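PDB 2HX5: 1,4-dihydroxy-2-naphthoyl-CoA hydrolase from Prochlorococcus marinus, which probably hydrolyses 1,4-dihydroxy-2-naphthoyl-CoA to 1,4-dihydroxy-2-naphthoate and CoA, a step in the synthesis of phylloquinone (vitamin K1). Local coordinates for residues Val14-Thr19 with Ile80-Ala85; Pro92-Pro97 with Arg139-Ser144; Asn98-His103 with Ile118-Ile123. All blocks are in the same frame, centred on the assembly; numbering follows the deposited sequence. Where two conformers were deposited one is given.

Contact 1: residues Val14-Thr19 with Ile80-Ala85; sequences VRFGDT and IHTGDA
V14 is held to the 80-85 loop by both of its backbone polar groups. V14 N donates to D84 O at 2.9 Å, and V14 O accepts from G83 N at 2.8 Å. H81 to D84 form a type II beta turn, closed by D84 N to H81 O, with G83 in the positive-phi place that suits glycine. In the 14-19 segment, residues 16-18 make a short 3-10 turn.

The V14 side chain points toward the other loop, with CG1 anti to the backbone N (chi1 -179°). V14 CB lies 3.2 Å and V14 CG1 3.4 Å from H81 O. V14 CG2 meets I80 CG2 at 3.4 Å, a tight methyl contact. T82 packs its CB on T19 CG2 at 3.9 Å, and its CG2 comes to the edge of the F16 ring.

Within the segments, D84 OD2 receives H81 N from above the carboxylate plane. D18 OD2 takes R15 N, and T19 OG1 donates to F16 O at 2.6 Å. Outside them, D84 OD2 pairs with R57 of the second subunit and D18 OD1 with R32. T19 OG1 also bonds A21 N of a third subunit, whose D20, the predicted active-site residue, packs on F16 and T19.

The contact joins the loops after strand 9-13 and before strand 85-96, with W33 of helix 29-45 against V14 and I80.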
loop_
_atom_site.group_PDB
_atom_site.type_symbol
_atom_site.label_atom_id
_atom_site.label_comp_id
_atom_site.label_asym_id
_atom_site.label_seq_id
_atom_site.Cartn_x
_atom_site.Cartn_y
_atom_site.Cartn_z
ATOM N N VAL A 14 7.698 13.203 0.937
ATOM C CA VAL A 14 7.019 12.242 1.793
ATOM C C VAL A 14 5.544 12.715 1.984
ATOM O O VAL A 14 5.302 13.861 2.310
ATOM C CB VAL A 14 7.718 12.097 3.176
ATOM C CG1 VAL A 14 7.005 11.071 4.028
ATOM C CG2 VAL A 14 9.231 11.758 2.992
ATOM N N ARG A 15 4.566 11.831 1.751
ATOM C CA ARG A 15 3.167 12.201 1.848
ATOM C C ARG A 15 2.525 11.566 3.092
ATOM O O ARG A 15 3.106 10.639 3.711
ATOM C CB ARG A 15 2.446 11.783 0.576
ATOM C CG ARG A 15 2.977 12.497 -0.676
ATOM C CD ARG A 15 2.837 13.981 -0.621
ATOM N NE ARG A 15 3.310 14.679 -1.856
ATOM C CZ ARG A 15 3.617 15.969 -1.896
ATOM N NH1 ARG A 15 3.474 16.787 -0.868
ATOM N NH2 ARG A 15 4.031 16.488 -3.026
ATOM N N PHE A 16 1.386 12.115 3.469
ATOM C CA PHE A 16 0.759 11.823 4.752
ATOM C C PHE A 16 0.476 10.305 4.885
ATOM O O PHE A 16 0.713 9.691 5.940
ATOM C CB PHE A 16 -0.513 12.618 4.894
ATOM C CG PHE A 16 -1.154 12.480 6.186
ATOM C CD1 PHE A 16 -0.484 12.883 7.337
ATOM C CD2 PHE A 16 -2.417 12.021 6.287
ATOM C CE1 PHE A 16 -1.101 12.764 8.554
ATOM C CE2 PHE A 16 -3.049 11.943 7.540
ATOM C CZ PHE A 16 -2.385 12.303 8.616
ATOM N N GLY A 17 -0.047 9.669 3.836
ATOM C CA GLY A 17 -0.358 8.237 3.832
ATOM C C GLY A 17 0.843 7.327 3.932
ATOM O O GLY A 17 0.664 6.109 4.146
ATOM N N ASP A 18 2.052 7.884 3.763
ATOM C CA ASP A 18 3.277 7.116 3.901
ATOM C C ASP A 18 3.692 6.963 5.365
ATOM O O ASP A 18 4.692 6.232 5.629
ATOM C CB ASP A 18 4.418 7.802 3.179
ATOM C CG ASP A 18 4.167 7.984 1.690
ATOM O OD1 ASP A 18 3.317 7.220 1.125
ATOM O OD2 ASP A 18 4.749 8.959 1.103
ATOM N N THR A 19 3.027 7.631 6.293
ATOM C CA THR A 19 3.378 7.683 7.714
ATOM C C THR A 19 2.478 6.774 8.506
ATOM O O THR A 19 1.429 6.337 8.020
ATOM C CB THR A 19 3.235 9.108 8.289
ATOM O OG1 THR A 19 1.840 9.474 8.315
ATOM C CG2 THR A 19 4.141 10.035 7.577
ATOM N N ILE A 80 11.997 9.918 9.162
ATOM C CA ILE A 80 11.546 10.570 7.956
ATOM C C ILE A 80 10.108 10.948 8.177
ATOM O O ILE A 80 9.322 10.119 8.672
ATOM C CB ILE A 80 11.678 9.604 6.735
ATOM C CG1 ILE A 80 13.171 9.367 6.420
ATOM C CG2 ILE A 80 10.911 10.129 5.443
ATOM C CD1 ILE A 80 13.457 8.221 5.438
ATOM N N HIS A 81 9.772 12.193 7.869
ATOM C CA HIS A 81 8.483 12.808 8.227
ATOM C C HIS A 81 7.641 13.271 7.063
ATOM O O HIS A 81 8.160 13.582 6.012
ATOM C CB HIS A 81 8.766 14.052 9.101
ATOM C CG HIS A 81 9.228 13.708 10.466
ATOM N ND1 HIS A 81 10.543 13.836 10.867
ATOM C CD2 HIS A 81 8.550 13.219 11.530
ATOM C CE1 HIS A 81 10.654 13.432 12.122
ATOM N NE2 HIS A 81 9.469 13.023 12.538
ATOM N N THR A 82 6.324 13.351 7.263
ATOM C CA THR A 82 5.442 13.869 6.225
ATOM C C THR A 82 5.885 15.285 5.786
ATOM O O THR A 82 6.147 16.177 6.612
ATOM C CB THR A 82 3.898 13.755 6.596
ATOM O OG1 THR A 82 3.154 14.788 5.949
ATOM C CG2 THR A 82 3.656 13.877 8.082
ATOM N N GLY A 83 5.968 15.478 4.481
ATOM C CA GLY A 83 6.363 16.728 3.907
ATOM C C GLY A 83 7.862 16.869 3.735
ATOM O O GLY A 83 8.260 17.855 3.130
ATOM N N ASP A 84 8.687 15.939 4.241
ATOM C CA ASP A 84 10.139 15.948 3.974
ATOM C C ASP A 84 10.400 15.866 2.478
ATOM O O ASP A 84 9.769 15.071 1.786
ATOM C CB ASP A 84 10.879 14.820 4.659
ATOM C CG ASP A 84 11.138 15.042 6.152
ATOM O OD1 ASP A 84 10.979 16.166 6.684
ATOM O OD2 ASP A 84 11.520 14.056 6.813
ATOM N N ALA A 85 11.316 16.726 1.986
ATOM C CA ALA A 85 11.818 16.665 0.644
ATOM C C ALA A 85 13.037 15.756 0.713
ATOM O O ALA A 85 14.022 16.083 1.406
ATOM C CB ALA A 85 12.238 18.078 0.171
#

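Contact 2: residues Pro92-Pro97 with Arg139-Ser144; sequences PERLNP and RWLEAS
R94 reaches E142 through a salt bridge in which two guanidinium nitrogens share one oxygen. R94 NH1 lies 3.1 Å and R94 NH2 3.2 Å from E142 OE1. Both hydrogen bonds are weak, since the N-H groups point well off the acceptor. OE1 sits at the edge of the guanidinium, near its plane, and the carboxylate is turned 28° from that plane. R94 is bent at chi3 (-79°), which turns the group toward the helix. NH2 has a second acid in D138 OD1, so R94 draws on two carboxylates of one helix. L141 CB lies over one face of the guanidinium, toward its rim.

A water joins the two backbones. It donates to L141 O at 2.8 Å and, weakly, to P92 O. The water thus bridges the two carbonyls.

The helix 135-143 lies against strand 85-96 of the antiparallel hotdog-fold sheet. The axes of the short segments, strand 92-96 and helix 139-143, approach to 8.2 Å at an angle of 117°. On that strand L95 and N96 both face S99, a classic beta bulge.

P92 carries the apolar part. P92 CB lies 3.6 Å from W140 CH2 and 3.7 Å from L141 CD2, and the proline and indole cross at about a right angle. P92 CG also meets S144 CB at 3.8 Å. S144 OG donates to W140 O at 2.7 Å, tilted from the carbonyl plane. Outside the segments, W140 NE1 pairs with S41 OG on helix 29-45, S144 OG also bonds W7 NE1, and the rings of W7 and W38 meet that of W140.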
loop_
_atom_site.group_PDB
_atom_site.type_symbol
_atom_site.label_atom_id
_atom_site.label_comp_id
_atom_site.label_asym_id
_atom_site.label_seq_id
_atom_site.Cartn_x
_atom_site.Cartn_y
_atom_site.Cartn_z
ATOM N N PRO A 92 23.624 2.239 -9.680
ATOM C CA PRO A 92 23.476 0.896 -10.226
ATOM C C PRO A 92 24.814 0.169 -10.417
ATOM O O PRO A 92 25.840 0.827 -10.597
ATOM C CB PRO A 92 22.739 1.130 -11.568
ATOM C CG PRO A 92 22.516 2.617 -11.710
ATOM C CD PRO A 92 23.411 3.284 -10.717
ATOM N N GLU A 93 24.789 -1.160 -10.363
ATOM C CA GLU A 93 25.983 -1.976 -10.573
ATOM C C GLU A 93 25.572 -3.211 -11.324
ATOM O O GLU A 93 24.709 -3.956 -10.868
ATOM C CB GLU A 93 26.610 -2.394 -9.248
ATOM C CG GLU A 93 27.894 -3.189 -9.377
ATOM C CD GLU A 93 28.516 -3.644 -8.012
ATOM O OE1 GLU A 93 28.140 -3.113 -6.945
ATOM O OE2 GLU A 93 29.412 -4.527 -8.017
ATOM N N ARG A 94 26.173 -3.421 -12.497
ATOM C CA ARG A 94 26.062 -4.703 -13.177
ATOM C C ARG A 94 26.827 -5.682 -12.318
ATOM O O ARG A 94 27.948 -5.390 -11.880
ATOM C CB ARG A 94 26.639 -4.639 -14.577
ATOM C CG ARG A 94 26.397 -5.857 -15.426
ATOM C CD ARG A 94 27.158 -5.764 -16.768
ATOM N NE ARG A 94 26.501 -4.898 -17.762
ATOM C CZ ARG A 94 26.898 -3.669 -18.114
ATOM N NH1 ARG A 94 27.974 -3.108 -17.562
ATOM N NH2 ARG A 94 26.214 -2.988 -19.048
ATOM N N LEU A 95 26.227 -6.826 -12.050
ATOM C CA LEU A 95 26.870 -7.866 -11.280
ATOM C C LEU A 95 27.454 -8.935 -12.192
ATOM O O LEU A 95 28.555 -9.395 -11.990
ATOM C CB LEU A 95 25.910 -8.500 -10.278
ATOM C CG LEU A 95 25.381 -7.593 -9.155
ATOM C CD1 LEU A 95 24.316 -8.293 -8.344
ATOM C CD2 LEU A 95 26.565 -7.172 -8.212
ATOM N N ASN A 96 26.715 -9.269 -13.224
ATOM C CA ASN A 96 27.154 -10.217 -14.238
ATOM C C ASN A 96 26.235 -10.021 -15.460
ATOM O O ASN A 96 25.400 -9.105 -15.466
ATOM C CB ASN A 96 27.120 -11.623 -13.638
ATOM C CG ASN A 96 25.739 -12.072 -13.197
ATOM O OD1 ASN A 96 24.768 -11.997 -13.944
ATOM N ND2 ASN A 96 25.658 -12.585 -11.984
ATOM N N PRO A 97 26.408 -10.818 -16.533
ATOM C CA PRO A 97 25.530 -10.613 -17.699
ATOM C C PRO A 97 24.034 -10.808 -17.470
ATOM O O PRO A 97 23.224 -10.415 -18.337
ATOM C CB PRO A 97 26.082 -11.651 -18.713
ATOM C CG PRO A 97 27.513 -11.753 -18.321
ATOM C CD PRO A 97 27.456 -11.819 -16.840
ATOM N N ARG A 139 22.194 -0.753 -21.600
ATOM C CA ARG A 139 22.568 0.639 -21.922
ATOM C C ARG A 139 22.532 1.610 -20.737
ATOM O O ARG A 139 23.454 2.441 -20.560
ATOM C CB ARG A 139 21.671 1.161 -23.032
ATOM C CG ARG A 139 22.006 0.583 -24.393
ATOM C CD ARG A 139 21.302 1.320 -25.516
ATOM N NE ARG A 139 19.884 1.014 -25.606
ATOM C CZ ARG A 139 18.892 1.886 -25.446
ATOM N NH1 ARG A 139 19.132 3.161 -25.134
ATOM N NH2 ARG A 139 17.637 1.451 -25.587
ATOM N N TRP A 140 21.473 1.510 -19.941
ATOM C CA TRP A 140 21.336 2.272 -18.738
ATOM C C TRP A 140 22.446 1.984 -17.736
ATOM O O TRP A 140 22.992 2.908 -17.163
ATOM C CB TRP A 140 19.949 2.020 -18.173
ATOM C CG TRP A 140 19.662 2.650 -16.830
ATOM C CD1 TRP A 140 19.290 3.952 -16.558
ATOM C CD2 TRP A 140 19.621 1.962 -15.574
ATOM N NE1 TRP A 140 19.076 4.102 -15.207
ATOM C CE2 TRP A 140 19.256 2.893 -14.594
ATOM C CE3 TRP A 140 19.838 0.627 -15.198
ATOM C CZ2 TRP A 140 19.134 2.540 -13.242
ATOM C CZ3 TRP A 140 19.696 0.278 -13.911
ATOM C CH2 TRP A 140 19.365 1.219 -12.933
ATOM N N LEU A 141 22.749 0.715 -17.484
ATOM C CA LEU A 141 23.852 0.333 -16.597
ATOM C C LEU A 141 25.164 0.927 -17.094
ATOM O O LEU A 141 25.915 1.555 -16.325
ATOM C CB LEU A 141 23.945 -1.187 -16.477
ATOM C CG LEU A 141 22.826 -1.841 -15.707
ATOM C CD1 LEU A 141 22.847 -3.358 -15.859
ATOM C CD2 LEU A 141 22.896 -1.475 -14.224
ATOM N N GLU A 142 25.439 0.775 -18.392
ATOM C CA GLU A 142 26.685 1.290 -18.940
ATOM C C GLU A 142 26.755 2.827 -18.786
ATOM O O GLU A 142 27.822 3.355 -18.393
ATOM C CB GLU A 142 26.831 0.866 -20.400
ATOM C CG GLU A 142 28.289 0.965 -20.917
ATOM C CD GLU A 142 29.202 -0.107 -20.273
ATOM O OE1 GLU A 142 28.675 -1.158 -19.838
ATOM O OE2 GLU A 142 30.436 0.098 -20.187
ATOM N N ALA A 143 25.662 3.529 -19.100
ATOM C CA ALA A 143 25.627 4.996 -19.078
ATOM C C ALA A 143 25.780 5.514 -17.668
ATOM O O ALA A 143 26.224 6.629 -17.457
ATOM C CB ALA A 143 24.342 5.544 -19.738
ATOM N N SER A 144 25.380 4.699 -16.692
ATOM C CA SER A 144 25.353 5.081 -15.298
ATOM C C SER A 144 26.643 4.736 -14.569
ATOM O O SER A 144 26.711 4.912 -13.342
ATOM C CB SER A 144 24.206 4.369 -14.582
ATOM O OG SER A 144 22.957 4.734 -15.118
HETATM O O HOH W 1 26.239 0.519 -13.749
#

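Contact 3: residues Asn98-His103 with Ile118-Ile123; sequences NSFQVH and IRHLAI
Residues 98-103 and 118-123 lie on neighbouring antiparallel strands, 99-108 and 111-124, of one beta hairpin in the sheet of the hotdog fold. F100-H120 and V102-I118 are hydrogen-bonded pairs. S99-L121 and Q101-R119 are non-hydrogen-bonded pairs. H120 N to F100 O is 2.8 Å and nearly straight. Beyond the last pair, A122 N still reaches N98 O at 2.8 Å.

F100 and H120 put their rings on one face of the sheet, where I137, W140 and L141 of helix 135-143 pack on F100 and W38 of helix 29-45 meets H120. The planes are 8° apart and the centroids 4.6 Å, but the rings are slid and barely overlap. F100 CZ lies over the rim of the imidazole. H120 CB makes a CH-pi contact over the F100 face. F100 has CG between its backbone N and carbonyl carbon (chi1 71°), which swings the ring toward H120. H120 ND1 is held by L67 O on strand 65-76.

H120 O takes two donors, F100 N and S99 OG, from opposite faces of its carbonyl plane. S99 OG lies 2.8 Å from H120 O.

Q101 and R119 lie side by side on the other face, pointing the same way, with L95 of strand 85-96 against both. R119 grips the amide side-on: R119 NE is 2.9 Å and R119 NH2 3.3 Å from Q101 OE1, which lies within 1° of the guanidinium plane.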
loop_
_atom_site.group_PDB
_atom_site.type_symbol
_atom_site.label_atom_id
_atom_site.label_comp_id
_atom_site.label_asym_id
_atom_site.label_seq_id
_atom_site.Cartn_x
_atom_site.Cartn_y
_atom_site.Cartn_z
ATOM N N ASN A 98 23.688 -11.422 -16.348
ATOM C CA ASN A 98 22.296 -11.754 -16.027
ATOM C C ASN A 98 21.708 -11.044 -14.812
ATOM O O ASN A 98 20.596 -11.355 -14.397
ATOM C CB ASN A 98 22.199 -13.239 -15.699
ATOM C CG ASN A 98 22.726 -14.141 -16.815
ATOM O OD1 ASN A 98 22.846 -13.745 -17.982
ATOM N ND2 ASN A 98 23.038 -15.372 -16.443
ATOM N N SER A 99 22.424 -10.100 -14.212
ATOM C CA SER A 99 21.982 -9.563 -12.932
ATOM C C SER A 99 22.583 -8.193 -12.677
ATOM O O SER A 99 23.719 -7.887 -13.089
ATOM C CB SER A 99 22.417 -10.529 -11.836
ATOM O OG SER A 99 22.121 -10.112 -10.521
ATOM N N PHE A 100 21.862 -7.403 -11.892
ATOM C CA PHE A 100 22.318 -6.097 -11.471
ATOM C C PHE A 100 21.706 -5.759 -10.102
ATOM O O PHE A 100 20.704 -6.378 -9.674
ATOM C CB PHE A 100 22.007 -5.009 -12.514
ATOM C CG PHE A 100 20.558 -4.646 -12.634
ATOM C CD1 PHE A 100 19.700 -5.405 -13.410
ATOM C CD2 PHE A 100 20.049 -3.545 -11.959
ATOM C CE1 PHE A 100 18.362 -5.107 -13.513
ATOM C CE2 PHE A 100 18.700 -3.232 -12.056
ATOM C CZ PHE A 100 17.865 -4.032 -12.851
ATOM N N GLN A 101 22.300 -4.801 -9.429
ATOM C CA GLN A 101 21.672 -4.228 -8.224
ATOM C C GLN A 101 21.741 -2.709 -8.310
ATOM O O GLN A 101 22.470 -2.150 -9.120
ATOM C CB GLN A 101 22.301 -4.818 -6.980
ATOM C CG GLN A 101 23.711 -4.562 -6.800
ATOM C CD GLN A 101 24.317 -5.362 -5.642
ATOM O OE1 GLN A 101 23.796 -6.423 -5.184
ATOM N NE2 GLN A 101 25.381 -4.834 -5.138
ATOM N N VAL A 102 20.864 -2.077 -7.529
ATOM C CA VAL A 102 20.787 -0.645 -7.393
ATOM C C VAL A 102 20.838 -0.311 -5.924
ATOM O O VAL A 102 20.068 -0.865 -5.161
ATOM C CB VAL A 102 19.521 -0.035 -8.048
ATOM C CG1 VAL A 102 19.616 1.452 -8.020
ATOM C CG2 VAL A 102 19.324 -0.599 -9.494
ATOM N N HIS A 103 21.716 0.623 -5.589
ATOM C CA HIS A 103 21.818 1.196 -4.262
ATOM C C HIS A 103 21.098 2.549 -4.285
ATOM O O HIS A 103 21.254 3.339 -5.247
ATOM C CB HIS A 103 23.283 1.351 -3.843
ATOM C CG HIS A 103 23.482 1.870 -2.464
ATOM N ND1 HIS A 103 23.605 3.218 -2.228
ATOM C CD2 HIS A 103 23.665 1.239 -1.267
ATOM C CE1 HIS A 103 23.850 3.407 -0.940
ATOM N NE2 HIS A 103 23.886 2.218 -0.336
ATOM N N ILE A 118 18.638 -3.148 -3.849
ATOM C CA ILE A 118 17.713 -4.052 -4.508
ATOM C C ILE A 118 18.487 -4.789 -5.575
ATOM O O ILE A 118 19.129 -4.152 -6.410
ATOM C CB ILE A 118 16.526 -3.314 -5.130
ATOM C CG1 ILE A 118 15.700 -2.604 -4.068
ATOM C CG2 ILE A 118 15.599 -4.323 -5.869
ATOM C CD1 ILE A 118 14.434 -1.886 -4.599
ATOM N N ARG A 119 18.459 -6.124 -5.554
ATOM C CA ARG A 119 19.122 -6.978 -6.545
ATOM C C ARG A 119 18.143 -7.729 -7.390
ATOM O O ARG A 119 17.229 -8.348 -6.878
ATOM C CB ARG A 119 20.042 -7.961 -5.806
ATOM C CG ARG A 119 20.920 -8.795 -6.706
ATOM C CD ARG A 119 21.827 -9.772 -5.892
ATOM N NE ARG A 119 22.589 -9.045 -4.893
ATOM C CZ ARG A 119 22.713 -9.386 -3.591
ATOM N NH1 ARG A 119 22.242 -10.539 -3.085
ATOM N NH2 ARG A 119 23.329 -8.565 -2.760
ATOM N N HIS A 120 18.363 -7.662 -8.719
ATOM C CA HIS A 120 17.516 -8.273 -9.716
ATOM C C HIS A 120 18.224 -9.352 -10.491
ATOM O O HIS A 120 19.431 -9.224 -10.752
ATOM C CB HIS A 120 17.106 -7.217 -10.762
ATOM C CG HIS A 120 16.321 -6.044 -10.237
ATOM N ND1 HIS A 120 14.958 -5.896 -10.451
ATOM C CD2 HIS A 120 16.735 -4.935 -9.563
ATOM C CE1 HIS A 120 14.577 -4.751 -9.869
ATOM N NE2 HIS A 120 15.635 -4.138 -9.372
ATOM N N LEU A 121 17.472 -10.350 -10.930
ATOM C CA LEU A 121 17.969 -11.364 -11.836
ATOM C C LEU A 121 17.138 -11.251 -13.112
ATOM O O LEU A 121 15.892 -11.139 -13.029
ATOM C CB LEU A 121 17.761 -12.741 -11.187
ATOM C CG LEU A 121 18.304 -14.033 -11.734
ATOM C CD1 LEU A 121 19.797 -13.922 -12.050
ATOM C CD2 LEU A 121 18.043 -15.108 -10.655
ATOM N N ALA A 122 17.802 -11.374 -14.261
ATOM C CA ALA A 122 17.072 -11.462 -15.532
ATOM C C ALA A 122 16.697 -12.922 -15.807
ATOM O O ALA A 122 17.579 -13.791 -15.806
ATOM C CB ALA A 122 17.877 -10.865 -16.708
ATOM N N ILE A 123 15.406 -13.181 -16.025
ATOM C CA ILE A 123 14.921 -14.494 -16.433
ATOM C C ILE A 123 13.990 -14.352 -17.606
ATOM O O ILE A 123 13.335 -13.327 -17.804
ATOM C CB ILE A 123 14.216 -15.254 -15.291
ATOM C CG1 ILE A 123 12.927 -14.544 -14.870
ATOM C CG2 ILE A 123 15.200 -15.432 -14.129
ATOM C CD1 ILE A 123 12.163 -15.243 -13.713
#

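Contacts 2 and 3 are neighbours, with centres 9 Å apart, and contact 3 is nested in the loop that contact 2 closes. Strands 85-96 and 99-108 join them: E93 N is 2.8 Å from Q101 O, a probable hydrogen bond. Contact 1 lies on the opposite side of the chain's centre, about 31 Å from contact 2 and 28 Å from contact 3 between centres. It is the one near the predicted active site, with the T19 side chain about 6 Å from that of D20. Separate 2-ethoxyethanol molecules, probably from the crystallisation liquor, lie near the side chains of R15 in contact 1 (about 3 Å) and H120 in contact 3 (about 4 Å).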